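Local coordinates for alpha-hemoglobin-stabilizing protein (Homo sapiens, PDB 1Z8U) that acts as a chaperone for free alpha-hemoglobin, protecting it from precipitation and harmful aggregation during erythroid cell development, at residues D36-V41 with P80-Y85. The protein carries 1 engineered substitution. Numbering follows the deposited sequence.
Sequences DMVTVV and PFLAKY
Met-37 arches over one face of the Tyr-85 ring, CB and CG beside its CE1/CD1 edge and SD and CE above it. CB rests 3.6 Å from Tyr-85 CE1, and the terminal methyl sits over the face, offset toward the CE2 side, with Met-37 CE 3.5 Å from Tyr-85 CE2. The methyl makes a CH-pi contact, 3.7 Å from the ring centroid. CG stands anti to the backbone N (chi1 176°), and bends at chi2 and chi3 carry SD up over the ring centre and bring the methyl down on its face. SD sits above the same ring at a longer 4.7 Å from the centroid, while meeting the Phe-81 ring at its edge, 4.0 Å from CE2; one sulfur thus makes two Met-aromatic contacts, one facial and one edge-on. One helical turn on, Val-41 CG2 approaches Phe-81 CE2 obliquely at 3.8 Å and also touches Leu-82 CD2. These side chains join helices 34-52 and 60-86 of the three-helix bundle, whose short segments here run nearly antiparallel at 156° with axes 11.1 Å apart, and no hydrogen bond crosses between them. The tyrosine hydroxyl is hydrogen-bonded to the carbonyl of Val-32 in the loop before helix 34-52, and Phe-27 meets the ring edge-to-face, so the ring is pinned at its end as well as covered by Met-37. A leucine in place of Tyr-85 would probably leave the Met-37 methyl without its aromatic face and the Val-32 carbonyl without this hydroxyl partner. Packing is looser on the partly exposed flank, where Val-38 CG2 comes only within 4.4 Å of Leu-82 CD2. Asp-36, Thr-39 and Val-40, which do not touch segment 80-85, pack on aromatic side chains of the chain of another protein.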
loop_
_atom_site.group_PDB
_atom_site.type_symbol
_atom_site.label_atom_id
_atom_site.label_comp_id
_atom_site.label_asym_id
_atom_site.label_seq_id
_atom_site.Cartn_x
_atom_site.Cartn_y
_atom_site.Cartn_z
ATOM N N ASP A 36 -11.285 -0.454 9.023
ATOM C CA ASP A 36 -9.942 -0.672 8.488
ATOM C C ASP A 36 -9.654 0.192 7.277
ATOM O O ASP A 36 -8.506 0.535 7.031
ATOM C CB ASP A 36 -9.699 -2.142 8.134
ATOM C CG ASP A 36 -9.896 -3.064 9.311
ATOM O OD1 ASP A 36 -9.373 -2.768 10.403
ATOM O OD2 ASP A 36 -10.577 -4.091 9.134
ATOM N N MET A 37 -10.675 0.540 6.505
ATOM C CA MET A 37 -10.425 1.409 5.363
ATOM C C MET A 37 -9.866 2.726 5.910
ATOM O O MET A 37 -9.045 3.376 5.268
ATOM C CB MET A 37 -11.704 1.680 4.570
ATOM C CG MET A 37 -11.502 2.675 3.418
ATOM S SD MET A 37 -10.205 2.183 2.248
ATOM C CE MET A 37 -11.152 1.291 1.020
ATOM N N VAL A 38 -10.308 3.116 7.102
ATOM C CA VAL A 38 -9.804 4.343 7.705
ATOM C C VAL A 38 -8.325 4.180 8.011
ATOM O O VAL A 38 -7.517 5.057 7.719
ATOM C CB VAL A 38 -10.550 4.695 9.011
ATOM C CG1 VAL A 38 -9.826 5.837 9.743
ATOM C CG2 VAL A 38 -11.973 5.105 8.683
ATOM N N THR A 39 -7.988 3.049 8.616
ATOM C CA THR A 39 -6.613 2.728 8.949
ATOM C C THR A 39 -5.773 2.793 7.678
ATOM O O THR A 39 -4.752 3.480 7.643
ATOM C CB THR A 39 -6.522 1.322 9.560
ATOM O OG1 THR A 39 -7.261 1.295 10.788
ATOM C CG2 THR A 39 -5.077 0.943 9.850
ATOM N N VAL A 40 -6.211 2.097 6.629
ATOM C CA VAL A 40 -5.482 2.106 5.360
ATOM C C VAL A 40 -5.197 3.529 4.914
ATOM O O VAL A 40 -4.044 3.903 4.714
ATOM C CB VAL A 40 -6.272 1.405 4.228
ATOM C CG1 VAL A 40 -5.718 1.817 2.888
ATOM C CG2 VAL A 40 -6.165 -0.091 4.357
ATOM N N VAL A 41 -6.254 4.329 4.763
ATOM C CA VAL A 41 -6.100 5.719 4.324
ATOM C C VAL A 41 -5.181 6.525 5.233
ATOM O O VAL A 41 -4.330 7.267 4.745
ATOM C CB VAL A 41 -7.476 6.440 4.195
ATOM C CG1 VAL A 41 -7.280 7.902 3.744
ATOM C CG2 VAL A 41 -8.347 5.709 3.182
ATOM N N PRO A 80 -14.019 12.995 1.035
ATOM C CA PRO A 80 -15.023 12.625 0.031
ATOM C C PRO A 80 -14.888 11.134 -0.280
ATOM O O PRO A 80 -15.878 10.436 -0.497
ATOM C CB PRO A 80 -14.649 13.498 -1.164
ATOM C CG PRO A 80 -14.066 14.716 -0.517
ATOM C CD PRO A 80 -13.195 14.120 0.558
ATOM N N PHE A 81 -13.639 10.668 -0.286
ATOM C CA PHE A 81 -13.297 9.273 -0.554
ATOM C C PHE A 81 -13.935 8.370 0.488
ATOM O O PHE A 81 -14.630 7.412 0.153
ATOM C CB PHE A 81 -11.777 9.093 -0.517
ATOM C CG PHE A 81 -11.317 7.682 -0.772
ATOM C CD1 PHE A 81 -11.185 7.199 -2.073
ATOM C CD2 PHE A 81 -11.001 6.837 0.291
ATOM C CE1 PHE A 81 -10.739 5.898 -2.309
ATOM C CE2 PHE A 81 -10.555 5.535 0.066
ATOM C CZ PHE A 81 -10.422 5.064 -1.235
ATOM N N LEU A 82 -13.693 8.680 1.755
ATOM C CA LEU A 82 -14.252 7.892 2.843
ATOM C C LEU A 82 -15.774 7.870 2.784
ATOM O O LEU A 82 -16.397 6.842 3.043
ATOM C CB LEU A 82 -13.802 8.457 4.192
ATOM C CG LEU A 82 -12.315 8.349 4.539
ATOM C CD1 LEU A 82 -12.065 9.058 5.865
ATOM C CD2 LEU A 82 -11.897 6.882 4.620
ATOM N N ALA A 83 -16.365 9.011 2.443
ATOM C CA ALA A 83 -17.817 9.129 2.359
ATOM C C ALA A 83 -18.384 8.248 1.253
ATOM O O ALA A 83 -19.344 7.503 1.470
ATOM C CB ALA A 83 -18.208 10.578 2.121
ATOM N N LYS A 84 -17.798 8.341 0.064
ATOM C CA LYS A 84 -18.268 7.534 -1.047
ATOM C C LYS A 84 -18.138 6.061 -0.671
ATOM O O LYS A 84 -19.065 5.279 -0.877
ATOM C CB LYS A 84 -17.465 7.826 -2.314
ATOM C CG LYS A 84 -18.062 7.179 -3.555
ATOM C CD LYS A 84 -17.181 7.358 -4.786
ATOM C CE LYS A 84 -17.767 6.619 -5.984
ATOM N NZ LYS A 84 -16.853 6.638 -7.159
ATOM N N TYR A 85 -16.991 5.685 -0.108
ATOM C CA TYR A 85 -16.769 4.301 0.301
ATOM C C TYR A 85 -17.713 3.933 1.429
ATOM O O TYR A 85 -18.151 2.793 1.543
ATOM C CB TYR A 85 -15.324 4.089 0.761
ATOM C CG TYR A 85 -15.024 2.657 1.155
ATOM C CD1 TYR A 85 -15.071 2.248 2.489
ATOM C CD2 TYR A 85 -14.723 1.700 0.183
ATOM C CE1 TYR A 85 -14.826 0.918 2.844
ATOM C CE2 TYR A 85 -14.480 0.374 0.523
ATOM C CZ TYR A 85 -14.533 -0.013 1.853
ATOM O OH TYR A 85 -14.292 -1.331 2.177
#